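PDB 2CUL: glucose-inhibited division protein A-related protein, probable oxidoreductase from Thermus thermophilus, which binds flavin-adenine dinucleotide in a Rossmann-type fold and is probably an oxidoreductase related to the glucose-inhibited division protein GidA. Local coordinates for residues R100-R105 / P111-K116; K191-K196 / Y202-C207; C207-D212 / S217-R222. All blocks are in the same frame, centred on the assembly; numbering follows the deposited sequence.

Contact 1 (R100-R105 / P111-K116)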
loop_
_atom_site.group_PDB
_atom_site.type_symbol
_atom_site.label_atom_id
_atom_site.label_comp_id
_atom_site.label_asym_id
_atom_site.label_seq_id
_atom_site.Cartn_x
_atom_site.Cartn_y
_atom_site.Cartn_z
ATOM N N ARG A 100 15.420 -13.971 -4.314
ATOM C CA ARG A 100 14.076 -13.715 -4.819
ATOM C C ARG A 100 12.980 -13.662 -3.758
ATOM O O ARG A 100 12.860 -14.556 -2.919
ATOM C CB ARG A 100 13.702 -14.769 -5.867
ATOM C CG ARG A 100 12.278 -14.639 -6.394
ATOM C CD ARG A 100 12.023 -15.600 -7.547
ATOM N NE ARG A 100 12.691 -15.164 -8.770
ATOM C CZ ARG A 100 12.278 -14.153 -9.530
ATOM N NH1 ARG A 100 11.190 -13.470 -9.199
ATOM N NH2 ARG A 100 12.957 -13.820 -10.618
ATOM N N VAL A 101 12.178 -12.600 -3.810
ATOM C CA VAL A 101 11.063 -12.445 -2.886
ATOM C C VAL A 101 9.907 -13.246 -3.473
ATOM O O VAL A 101 9.497 -13.013 -4.613
ATOM C CB VAL A 101 10.633 -10.968 -2.753
ATOM C CG1 VAL A 101 9.447 -10.853 -1.794
ATOM C CG2 VAL A 101 11.800 -10.135 -2.237
ATOM N N VAL A 102 9.393 -14.193 -2.694
ATOM C CA VAL A 102 8.293 -15.040 -3.145
ATOM C C VAL A 102 7.014 -14.816 -2.343
ATOM O O VAL A 102 5.990 -15.449 -2.605
ATOM C CB VAL A 102 8.673 -16.530 -3.047
ATOM C CG1 VAL A 102 9.824 -16.834 -3.992
ATOM C CG2 VAL A 102 9.055 -16.870 -1.616
ATOM N N GLY A 103 7.074 -13.920 -1.366
ATOM C CA GLY A 103 5.901 -13.643 -0.556
ATOM C C GLY A 103 6.295 -12.917 0.712
ATOM O O GLY A 103 7.371 -12.325 0.781
ATOM N N VAL A 104 5.427 -12.945 1.716
ATOM C CA VAL A 104 5.744 -12.294 2.979
ATOM C C VAL A 104 5.343 -13.161 4.154
ATOM O O VAL A 104 4.435 -13.988 4.051
ATOM C CB VAL A 104 5.023 -10.928 3.158
ATOM C CG1 VAL A 104 5.495 -9.933 2.108
ATOM C CG2 VAL A 104 3.509 -11.120 3.099
ATOM N N ARG A 105 6.046 -12.984 5.265
ATOM C CA ARG A 105 5.719 -13.695 6.484
ATOM C C ARG A 105 4.669 -12.804 7.134
ATOM O O ARG A 105 4.631 -11.600 6.867
ATOM C CB ARG A 105 6.935 -13.792 7.410
ATOM C CG ARG A 105 8.051 -14.674 6.895
ATOM C CD ARG A 105 9.024 -15.033 8.012
ATOM N NE ARG A 105 9.699 -13.866 8.578
ATOM C CZ ARG A 105 10.514 -13.068 7.896
ATOM N NH1 ARG A 105 10.758 -13.303 6.613
ATOM N NH2 ARG A 105 11.102 -12.044 8.502
ATOM N N PRO A 111 2.126 -17.748 5.927
ATOM C CA PRO A 111 2.803 -16.915 4.931
ATOM C C PRO A 111 1.859 -16.678 3.755
ATOM O O PRO A 111 0.921 -17.450 3.535
ATOM C CB PRO A 111 4.014 -17.759 4.541
ATOM C CG PRO A 111 3.517 -19.165 4.720
ATOM C CD PRO A 111 2.751 -19.080 6.019
ATOM N N ALA A 112 2.093 -15.597 3.018
ATOM C CA ALA A 112 1.293 -15.271 1.842
ATOM C C ALA A 112 2.293 -15.236 0.697
ATOM O O ALA A 112 3.355 -14.628 0.820
ATOM C CB ALA A 112 0.624 -13.916 2.011
ATOM N N ARG A 113 1.958 -15.882 -0.413
ATOM C CA ARG A 113 2.874 -15.938 -1.546
ATOM C C ARG A 113 2.329 -15.340 -2.833
ATOM O O ARG A 113 1.120 -15.328 -3.068
ATOM C CB ARG A 113 3.283 -17.393 -1.795
ATOM C CG ARG A 113 4.020 -18.026 -0.625
ATOM C CD ARG A 113 4.057 -19.542 -0.745
ATOM N NE ARG A 113 4.731 -20.152 0.397
ATOM C CZ ARG A 113 6.050 -20.221 0.537
ATOM N NH1 ARG A 113 6.848 -19.724 -0.400
ATOM N NH2 ARG A 113 6.573 -20.779 1.619
ATOM N N GLY A 114 3.241 -14.847 -3.665
ATOM C CA GLY A 114 2.861 -14.263 -4.935
ATOM C C GLY A 114 4.014 -14.342 -5.919
ATOM O O GLY A 114 5.175 -14.309 -5.514
ATOM N N GLU A 115 3.703 -14.453 -7.208
ATOM C CA GLU A 115 4.742 -14.528 -8.234
ATOM C C GLU A 115 5.526 -13.221 -8.219
ATOM O O GLU A 115 6.744 -13.194 -8.430
ATOM C CB GLU A 115 4.101 -14.771 -9.601
ATOM C CG GLU A 115 3.567 -16.186 -9.757
ATOM C CD GLU A 115 2.790 -16.390 -11.041
ATOM O OE1 GLU A 115 3.012 -15.626 -12.004
ATOM O OE2 GLU A 115 1.964 -17.325 -11.088
ATOM N N LYS A 116 4.808 -12.135 -7.968
ATOM C CA LYS A 116 5.406 -10.813 -7.860
ATOM C C LYS A 116 4.845 -10.236 -6.573
ATOM O O LYS A 116 3.654 -10.385 -6.293
ATOM C CB LYS A 116 5.028 -9.945 -9.061
ATOM C CG LYS A 116 5.663 -10.431 -10.356
ATOM C CD LYS A 116 5.308 -9.550 -11.530
ATOM C CE LYS A 116 6.023 -10.027 -12.781
ATOM N NZ LYS A 116 5.769 -11.472 -13.029
HETATM O O HOH W 1 8.929 -14.167 -7.162
#
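V104 and A112 form a hydrogen-bonded antiparallel pair, next to the non-hydrogen-bonded pair G103 and R113, whose CA atoms are 3.9 Å apart. Two bonds join V104 and A112: V104 N to A112 O at 2.8 Å and A112 N to V104 O at 3.0 Å. The third bond, G114 N to V102 O, is also 3.0 Å. G103 has no side chain, and a CB there would run into A112 O and R113 CA, so the strands close up tightly at this point. V102 and R113 lie side by side and point the same way. R113 NH1 reaches V102 CG2 at 3.8 Å because the arginine is extended from CG to NE. On the other face, V104 CG2 rests near A112 CB at 4.2 Å; the rotation about chi1 (-64°) turns this methyl, and not CG1, to the A112 side. Beyond the paired residues a water bridges the segments. It accepts from R100 NH1 and donates to V101 O and E115 O, the last at 2.7 Å. The two segments make a beta hairpin at one edge of the mixed sheet. Strand 100-106 pairs on its other side with strand 84-97, and V104 and A112 both pack on L32 of strand 29-33.

Contact 2 (K191-K196 / Y202-C207); sequences KTFRLK and YAVGLC. With FAD (flavin-adenine dinucleotide), chain B.
R194 and Y202 face each other across a single backbone bridge, where the edge strand 201-203 of the Rossmann-type sheet meets the short strand 194-195. Just before it, F193 and R194 lie opposite E189 in a G1 beta bulge. One hydrogen bond crosses the contact, A203 N to F193 O at 2.9 Å.

The tight part is buried and mostly apolar. F193 has CG anti to its carbonyl carbon (chi1 -68°), which sends the ring along strand 201-203. There A203 O lies at the ring edge, in plane, and F193 CE1 meets V204 CG2 at 3.8 Å. L195 turns its end inward, with CD1 3.6 Å from A203 CB. The Y202 ring is packed just as closely. T192 O sits in its plane at the edge, 3.2 Å from Y202 CD1. R194 bends at chi2 and chi3 and lays its CD over one face of the ring, 3.8 Å from the centroid, as a CH-pi contact.

The looser, outer side is the polar end of R194. Its CZ is 5.8 Å from the Y202 ring centroid and adds at most a weak cation-pi attraction. NH2 is hydrogen-bonded to L201 O and NH1 to L198 O. An alanine in place of Y202 would remove the ring, and the R194 side chain would probably lose its support and become freer to turn.

Farther along, G205 and L206 enter the FAD pocket. A side chain at G205 would clash with the phosphate, and L206 N donates to FAD O2P at 2.9 Å.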
loop_
_atom_site.group_PDB
_atom_site.type_symbol
_atom_site.label_atom_id
_atom_site.label_comp_id
_atom_site.label_asym_id
_atom_site.label_seq_id
_atom_site.Cartn_x
_atom_site.Cartn_y
_atom_site.Cartn_z
ATOM N N LYS A 191 10.603 3.414 -13.568
ATOM C CA LYS A 191 9.927 2.886 -14.751
ATOM C C LYS A 191 9.272 1.519 -14.562
ATOM O O LYS A 191 8.257 1.222 -15.192
ATOM C CB LYS A 191 10.909 2.794 -15.921
ATOM C CG LYS A 191 11.546 4.115 -16.325
ATOM C CD LYS A 191 12.562 3.910 -17.441
ATOM C CE LYS A 191 13.689 2.983 -17.004
ATOM N NZ LYS A 191 14.669 2.728 -18.097
ATOM N N THR A 192 9.850 0.696 -13.692
ATOM C CA THR A 192 9.352 -0.657 -13.454
ATOM C C THR A 192 8.797 -0.904 -12.058
ATOM O O THR A 192 8.214 -1.957 -11.801
ATOM C CB THR A 192 10.470 -1.678 -13.672
ATOM O OG1 THR A 192 11.526 -1.423 -12.735
ATOM C CG2 THR A 192 11.025 -1.569 -15.086
ATOM N N PHE A 193 9.007 0.051 -11.157
ATOM C CA PHE A 193 8.550 -0.058 -9.771
ATOM C C PHE A 193 9.369 -1.080 -8.991
ATOM O O PHE A 193 9.050 -1.403 -7.853
ATOM C CB PHE A 193 7.072 -0.453 -9.722
ATOM C CG PHE A 193 6.144 0.612 -10.230
ATOM C CD1 PHE A 193 5.648 1.587 -9.373
ATOM C CD2 PHE A 193 5.783 0.650 -11.573
ATOM C CE1 PHE A 193 4.802 2.591 -9.845
ATOM C CE2 PHE A 193 4.938 1.649 -12.056
ATOM C CZ PHE A 193 4.448 2.619 -11.190
ATOM N N ARG A 194 10.438 -1.575 -9.603
ATOM C CA ARG A 194 11.277 -2.575 -8.961
ATOM C C ARG A 194 12.161 -2.060 -7.831
ATOM O O ARG A 194 12.739 -0.975 -7.917
ATOM C CB ARG A 194 12.185 -3.241 -10.002
ATOM C CG ARG A 194 11.477 -4.181 -10.963
ATOM C CD ARG A 194 11.421 -5.595 -10.406
ATOM N NE ARG A 194 12.749 -6.205 -10.351
ATOM C CZ ARG A 194 13.406 -6.492 -9.230
ATOM N NH1 ARG A 194 14.613 -7.041 -9.295
ATOM N NH2 ARG A 194 12.859 -6.250 -8.046
ATOM N N LEU A 195 12.234 -2.846 -6.762
ATOM C CA LEU A 195 13.132 -2.560 -5.650
ATOM C C LEU A 195 14.243 -3.533 -6.044
ATOM O O LEU A 195 14.246 -4.706 -5.656
ATOM C CB LEU A 195 12.498 -2.935 -4.306
ATOM C CG LEU A 195 11.468 -1.932 -3.770
ATOM C CD1 LEU A 195 10.918 -2.438 -2.439
ATOM C CD2 LEU A 195 12.115 -0.560 -3.582
ATOM N N LYS A 196 15.156 -3.028 -6.871
ATOM C CA LYS A 196 16.256 -3.800 -7.443
ATOM C C LYS A 196 17.193 -4.580 -6.535
ATOM O O LYS A 196 17.940 -5.436 -7.020
ATOM C CB LYS A 196 17.098 -2.893 -8.345
ATOM C CG LYS A 196 17.782 -1.754 -7.613
ATOM C CD LYS A 196 18.675 -0.960 -8.552
ATOM C CE LYS A 196 19.291 0.234 -7.847
ATOM N NZ LYS A 196 20.093 -0.165 -6.655
ATOM N N TYR A 202 8.500 -5.293 -5.875
ATOM C CA TYR A 202 8.061 -3.993 -6.379
ATOM C C TYR A 202 7.572 -3.132 -5.220
ATOM O O TYR A 202 7.267 -3.642 -4.149
ATOM C CB TYR A 202 6.909 -4.180 -7.369
ATOM C CG TYR A 202 7.277 -5.006 -8.576
ATOM C CD1 TYR A 202 7.665 -4.397 -9.768
ATOM C CD2 TYR A 202 7.269 -6.398 -8.517
ATOM C CE1 TYR A 202 8.035 -5.152 -10.872
ATOM C CE2 TYR A 202 7.638 -7.164 -9.615
ATOM C CZ TYR A 202 8.021 -6.534 -10.789
ATOM O OH TYR A 202 8.393 -7.287 -11.880
ATOM N N ALA A 203 7.503 -1.823 -5.439
ATOM C CA ALA A 203 7.011 -0.903 -4.421
ATOM C C ALA A 203 6.273 0.230 -5.122
ATOM O O ALA A 203 6.635 0.624 -6.233
ATOM C CB ALA A 203 8.158 -0.358 -3.595
ATOM N N VAL A 204 5.233 0.746 -4.477
ATOM C CA VAL A 204 4.440 1.818 -5.068
ATOM C C VAL A 204 3.818 2.698 -3.986
ATOM O O VAL A 204 3.643 2.263 -2.851
ATOM C CB VAL A 204 3.316 1.219 -5.958
ATOM C CG1 VAL A 204 2.310 0.464 -5.100
ATOM C CG2 VAL A 204 2.627 2.306 -6.751
ATOM N N GLY A 205 3.509 3.941 -4.341
ATOM C CA GLY A 205 2.881 4.836 -3.389
ATOM C C GLY A 205 3.824 5.610 -2.496
ATOM O O GLY A 205 5.009 5.760 -2.793
ATOM N N LEU A 206 3.281 6.084 -1.381
ATOM C CA LEU A 206 4.035 6.888 -0.433
ATOM C C LEU A 206 5.284 6.219 0.134
ATOM O O LEU A 206 6.233 6.912 0.506
ATOM C CB LEU A 206 3.124 7.327 0.718
ATOM C CG LEU A 206 3.516 8.672 1.333
ATOM C CD1 LEU A 206 3.139 9.785 0.362
ATOM C CD2 LEU A 206 2.816 8.869 2.672
ATOM N N CYS A 207 5.305 4.890 0.207
ATOM C CA CYS A 207 6.491 4.241 0.757
ATOM C C CYS A 207 7.708 4.380 -0.162
ATOM O O CYS A 207 8.816 4.018 0.226
ATOM C CB CYS A 207 6.218 2.762 1.112
ATOM S SG CYS A 207 6.120 1.560 -0.236
HETATM P PA FAD B . -2.012 4.176 2.552
HETATM O O1A FAD B . -1.666 4.703 3.882
HETATM O O2A FAD B . -3.221 4.682 1.853
HETATM O O5B FAD B . -2.148 2.589 2.632
HETATM C C5B FAD B . -1.126 1.811 3.258
HETATM C C4B FAD B . -1.792 0.503 3.669
HETATM O O4B FAD B . -0.745 -0.418 3.978
HETATM C C3B FAD B . -2.672 0.603 4.930
HETATM O O3B FAD B . -3.946 0.026 4.735
HETATM C C2B FAD B . -1.851 -0.095 5.973
HETATM O O2B FAD B . -2.560 -0.605 7.078
HETATM C C1B FAD B . -1.131 -1.147 5.134
HETATM N N9A FAD B . 0.080 -1.700 5.736
HETATM C C8A FAD B . 1.205 -1.009 6.122
HETATM N N7A FAD B . 2.135 -1.806 6.633
HETATM C C5A FAD B . 1.580 -3.070 6.570
HETATM C C6A FAD B . 2.071 -4.339 6.959
HETATM N N6A FAD B . 3.263 -4.533 7.495
HETATM N N1A FAD B . 1.243 -5.432 6.756
HETATM C C2A FAD B . -0.003 -5.259 6.198
HETATM N N3A FAD B . -0.528 -4.067 5.807
HETATM C C4A FAD B . 0.300 -3.009 6.016
HETATM N N1 FAD B . -2.874 13.154 0.577
HETATM C C2 FAD B . -4.019 13.817 0.199
HETATM O O2 FAD B . -4.371 13.849 -0.955
HETATM N N3 FAD B . -4.779 14.459 1.189
HETATM C C4 FAD B . -4.454 14.477 2.529
HETATM O O4 FAD B . -5.179 15.069 3.357
HETATM C C4X FAD B . -3.278 13.801 2.914
HETATM N N5 FAD B . -2.882 13.783 4.245
HETATM C C5X FAD B . -1.729 13.123 4.629
HETATM C C6 FAD B . -1.352 13.119 5.972
HETATM C C7 FAD B . -0.194 12.459 6.424
HETATM C C7M FAD B . 0.150 12.492 7.892
HETATM C C8 FAD B . 0.617 11.768 5.455
HETATM C C8M FAD B . 1.867 11.030 5.854
HETATM C C9 FAD B . 0.253 11.767 4.086
HETATM C C9A FAD B . -0.918 12.437 3.641
HETATM N N10 FAD B . -1.329 12.460 2.261
HETATM C C10 FAD B . -2.505 13.143 1.899
HETATM C "C1'" FAD B . -0.521 11.781 1.170
HETATM C "C2'" FAD B . -1.047 10.463 0.557
HETATM O "O2'" FAD B . -2.097 10.749 -0.327
HETATM C "C3'" FAD B . -1.539 9.462 1.621
HETATM O "O3'" FAD B . -0.498 9.133 2.540
HETATM C "C4'" FAD B . -2.023 8.129 1.015
HETATM O "O4'" FAD B . -2.737 7.361 1.981
HETATM C "C5'" FAD B . -0.803 7.347 0.490
HETATM O "O5'" FAD B . -1.243 6.124 -0.122
HETATM P P FAD B . -0.513 4.737 0.115
HETATM O O1P FAD B . -1.254 3.784 -0.728
HETATM O O2P FAD B . 0.961 4.855 -0.146
HETATM O O3P FAD B . -0.700 4.416 1.645
#

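Contact 3 (C207-D212 / S217-R222); sequences CVREGD and SEEGKR. With FAD (flavin-adenine dinucleotide), chain B.
R209 reaches from the loop after strand 201-203 to E219 on helix 213-230. Its CB points toward the helix, and CG follows anti to the backbone N (chi1 -178°). The chain runs on to CD and bends at chi3, which brings the guanidinium up to the glutamate. NE stays 4.1 Å from E219 OE1. NH2 makes the contact: it lies 2.8 Å from E219 OE1 in a salt bridge whose hydrogen bond is weak, with an angle of 141°. NH1 is paired with E190 in a second salt bridge.

The carboxylate comes to the edge of the R209 guanidinium, near its plane, but the two planes are 64° apart. R222, one helical turn after E219, holds the same carboxylate side-on. Its NE donates to E219 OE2 at 2.9 Å and its NH2 to E219 OE1 at 3.0 Å, so OE1 accepts a hydrogen bond from each arginine, the one from R209 NH2 being weak.

R209, E219 and R222 thus form a salt-bridge network that ties the loop to the helix. The two NH2 atoms are only 3.5 Å apart, and the shared carboxylate probably offsets their like charge. R222 NH1 is hydrogen-bonded to E190 O, and W188 packs against all three side chains.

Beyond R209 the loop runs to the cofactor. G211 O comes within 3.1 Å of FAD C1', and D212 CB within 3.2 Å of FAD O2. D212 is the N-cap of helix 213-230, and its OD1 accepts from R215 N.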
loop_
_atom_site.group_PDB
_atom_site.type_symbol
_atom_site.label_atom_id
_atom_site.label_comp_id
_atom_site.label_asym_id
_atom_site.label_seq_id
_atom_site.Cartn_x
_atom_site.Cartn_y
_atom_site.Cartn_z
ATOM N N CYS A 207 5.305 4.890 0.207
ATOM C CA CYS A 207 6.491 4.241 0.757
ATOM C C CYS A 207 7.708 4.380 -0.162
ATOM O O CYS A 207 8.816 4.018 0.226
ATOM C CB CYS A 207 6.218 2.762 1.112
ATOM S SG CYS A 207 6.120 1.560 -0.236
ATOM N N VAL A 208 7.508 4.920 -1.368
ATOM C CA VAL A 208 8.631 5.139 -2.289
ATOM C C VAL A 208 8.718 6.567 -2.829
ATOM O O VAL A 208 9.805 7.046 -3.148
ATOM C CB VAL A 208 8.622 4.163 -3.498
ATOM C CG1 VAL A 208 9.014 2.777 -3.037
ATOM C CG2 VAL A 208 7.263 4.140 -4.162
ATOM N N ARG A 209 7.582 7.250 -2.936
ATOM C CA ARG A 209 7.587 8.623 -3.436
ATOM C C ARG A 209 6.400 9.414 -2.909
ATOM O O ARG A 209 5.295 8.885 -2.783
ATOM C CB ARG A 209 7.578 8.634 -4.968
ATOM C CG ARG A 209 7.626 10.031 -5.566
ATOM C CD ARG A 209 8.073 10.004 -7.018
ATOM N NE ARG A 209 7.206 9.177 -7.852
ATOM C CZ ARG A 209 7.425 8.935 -9.141
ATOM N NH1 ARG A 209 8.483 9.458 -9.747
ATOM N NH2 ARG A 209 6.587 8.170 -9.823
ATOM N N GLU A 210 6.635 10.686 -2.600
ATOM C CA GLU A 210 5.575 11.538 -2.076
ATOM C C GLU A 210 4.507 11.830 -3.120
ATOM O O GLU A 210 4.746 11.728 -4.327
ATOM C CB GLU A 210 6.156 12.859 -1.556
ATOM C CG GLU A 210 6.994 12.713 -0.299
ATOM C CD GLU A 210 7.384 14.048 0.302
ATOM O OE1 GLU A 210 8.154 14.791 -0.341
ATOM O OE2 GLU A 210 6.917 14.356 1.419
ATOM N N GLY A 211 3.319 12.183 -2.641
ATOM C CA GLY A 211 2.218 12.490 -3.532
ATOM C C GLY A 211 0.898 12.503 -2.789
ATOM O O GLY A 211 0.834 12.074 -1.640
ATOM N N ASP A 212 -0.149 13.011 -3.440
ATOM C CA ASP A 212 -1.479 13.072 -2.839
ATOM C C ASP A 212 -2.321 11.885 -3.312
ATOM O O ASP A 212 -1.810 11.000 -3.996
ATOM C CB ASP A 212 -2.174 14.388 -3.197
ATOM C CG ASP A 212 -2.232 14.636 -4.690
ATOM O OD1 ASP A 212 -2.212 13.663 -5.471
ATOM O OD2 ASP A 212 -2.311 15.816 -5.076
ATOM N N SER A 217 -3.083 7.048 -6.714
ATOM C CA SER A 217 -3.938 6.316 -7.639
ATOM C C SER A 217 -3.280 6.168 -9.011
ATOM O O SER A 217 -3.278 5.080 -9.587
ATOM C CB SER A 217 -5.285 7.033 -7.777
ATOM O OG SER A 217 -6.092 6.414 -8.763
ATOM N N GLU A 218 -2.727 7.260 -9.537
ATOM C CA GLU A 218 -2.066 7.215 -10.838
ATOM C C GLU A 218 -0.886 6.253 -10.796
ATOM O O GLU A 218 -0.644 5.510 -11.750
ATOM C CB GLU A 218 -1.590 8.614 -11.240
ATOM C CG GLU A 218 -2.722 9.614 -11.329
ATOM C CD GLU A 218 -2.242 11.039 -11.507
ATOM O OE1 GLU A 218 -1.145 11.370 -11.002
ATOM O OE2 GLU A 218 -2.972 11.834 -12.136
ATOM N N GLU A 219 -0.155 6.257 -9.688
ATOM C CA GLU A 219 0.987 5.364 -9.560
ATOM C C GLU A 219 0.555 3.905 -9.508
ATOM O O GLU A 219 1.202 3.044 -10.099
ATOM C CB GLU A 219 1.811 5.733 -8.326
ATOM C CG GLU A 219 2.676 6.961 -8.561
ATOM C CD GLU A 219 3.754 6.697 -9.598
ATOM O OE1 GLU A 219 4.790 6.105 -9.237
ATOM O OE2 GLU A 219 3.560 7.062 -10.778
ATOM N N GLY A 220 -0.543 3.630 -8.807
ATOM C CA GLY A 220 -1.039 2.268 -8.722
ATOM C C GLY A 220 -1.468 1.756 -10.085
ATOM O O GLY A 220 -1.219 0.600 -10.432
ATOM N N LYS A 221 -2.123 2.616 -10.861
ATOM C CA LYS A 221 -2.564 2.237 -12.198
ATOM C C LYS A 221 -1.354 2.016 -13.104
ATOM O O LYS A 221 -1.332 1.086 -13.910
ATOM C CB LYS A 221 -3.464 3.322 -12.793
ATOM C CG LYS A 221 -3.988 2.976 -14.182
ATOM C CD LYS A 221 -5.009 3.985 -14.668
ATOM C CE LYS A 221 -5.611 3.546 -15.993
ATOM N NZ LYS A 221 -6.607 4.529 -16.500
ATOM N N ARG A 222 -0.346 2.876 -12.967
ATOM C CA ARG A 222 0.866 2.767 -13.777
ATOM C C ARG A 222 1.573 1.446 -13.489
ATOM O O ARG A 222 2.098 0.798 -14.396
ATOM C CB ARG A 222 1.807 3.942 -13.487
ATOM C CG ARG A 222 2.997 4.052 -14.439
ATOM C CD ARG A 222 3.703 5.399 -14.292
ATOM N NE ARG A 222 4.479 5.527 -13.057
ATOM C CZ ARG A 222 5.683 4.994 -12.862
ATOM N NH1 ARG A 222 6.267 4.282 -13.819
ATOM N NH2 ARG A 222 6.313 5.186 -11.710
HETATM P PA FAD B . -2.012 4.176 2.552
HETATM O O1A FAD B . -1.666 4.703 3.882
HETATM O O2A FAD B . -3.221 4.682 1.853
HETATM O O5B FAD B . -2.148 2.589 2.632
HETATM C C5B FAD B . -1.126 1.811 3.258
HETATM C C4B FAD B . -1.792 0.503 3.669
HETATM O O4B FAD B . -0.745 -0.418 3.978
HETATM C C3B FAD B . -2.672 0.603 4.930
HETATM O O3B FAD B . -3.946 0.026 4.735
HETATM C C2B FAD B . -1.851 -0.095 5.973
HETATM O O2B FAD B . -2.560 -0.605 7.078
HETATM C C1B FAD B . -1.131 -1.147 5.134
HETATM N N9A FAD B . 0.080 -1.700 5.736
HETATM C C8A FAD B . 1.205 -1.009 6.122
HETATM N N7A FAD B . 2.135 -1.806 6.633
HETATM C C5A FAD B . 1.580 -3.070 6.570
HETATM C C6A FAD B . 2.071 -4.339 6.959
HETATM N N6A FAD B . 3.263 -4.533 7.495
HETATM N N1A FAD B . 1.243 -5.432 6.756
HETATM C C2A FAD B . -0.003 -5.259 6.198
HETATM N N3A FAD B . -0.528 -4.067 5.807
HETATM C C4A FAD B . 0.300 -3.009 6.016
HETATM N N1 FAD B . -2.874 13.154 0.577
HETATM C C2 FAD B . -4.019 13.817 0.199
HETATM O O2 FAD B . -4.371 13.849 -0.955
HETATM N N3 FAD B . -4.779 14.459 1.189
HETATM C C4 FAD B . -4.454 14.477 2.529
HETATM O O4 FAD B . -5.179 15.069 3.357
HETATM C C4X FAD B . -3.278 13.801 2.914
HETATM N N5 FAD B . -2.882 13.783 4.245
HETATM C C5X FAD B . -1.729 13.123 4.629
HETATM C C6 FAD B . -1.352 13.119 5.972
HETATM C C7 FAD B . -0.194 12.459 6.424
HETATM C C7M FAD B . 0.150 12.492 7.892
HETATM C C8 FAD B . 0.617 11.768 5.455
HETATM C C8M FAD B . 1.867 11.030 5.854
HETATM C C9 FAD B . 0.253 11.767 4.086
HETATM C C9A FAD B . -0.918 12.437 3.641
HETATM N N10 FAD B . -1.329 12.460 2.261
HETATM C C10 FAD B . -2.505 13.143 1.899
HETATM C "C1'" FAD B . -0.521 11.781 1.170
HETATM C "C2'" FAD B . -1.047 10.463 0.557
HETATM O "O2'" FAD B . -2.097 10.749 -0.327
HETATM C "C3'" FAD B . -1.539 9.462 1.621
HETATM O "O3'" FAD B . -0.498 9.133 2.540
HETATM C "C4'" FAD B . -2.023 8.129 1.015
HETATM O "O4'" FAD B . -2.737 7.361 1.981
HETATM C "C5'" FAD B . -0.803 7.347 0.490
HETATM O "O5'" FAD B . -1.243 6.124 -0.122
HETATM P P FAD B . -0.513 4.737 0.115
HETATM O O1P FAD B . -1.254 3.784 -0.728
HETATM O O2P FAD B . 0.961 4.855 -0.146
HETATM O O3P FAD B . -0.700 4.416 1.645
#

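How the contacts relate
Contact 1 lies at one edge of the mixed sheet and is only partly buried. Contact 2 is buried and lies at the opposite edge of that sheet. It touches contact 1 where K116 CE packs on Y202 OH. Contacts 2 and 3 are close neighbours, with centres about 9 Å apart. They share C207, and F193 packs against E219 and R222. Contact 3 is partly buried. The chemistry follows the place: backbone bonds dominate contact 1, apolar and aromatic packing contact 2, and charged side chains contact 3. Contacts 2 and 3 both reach FAD, at its phosphate and near its flavin respectively.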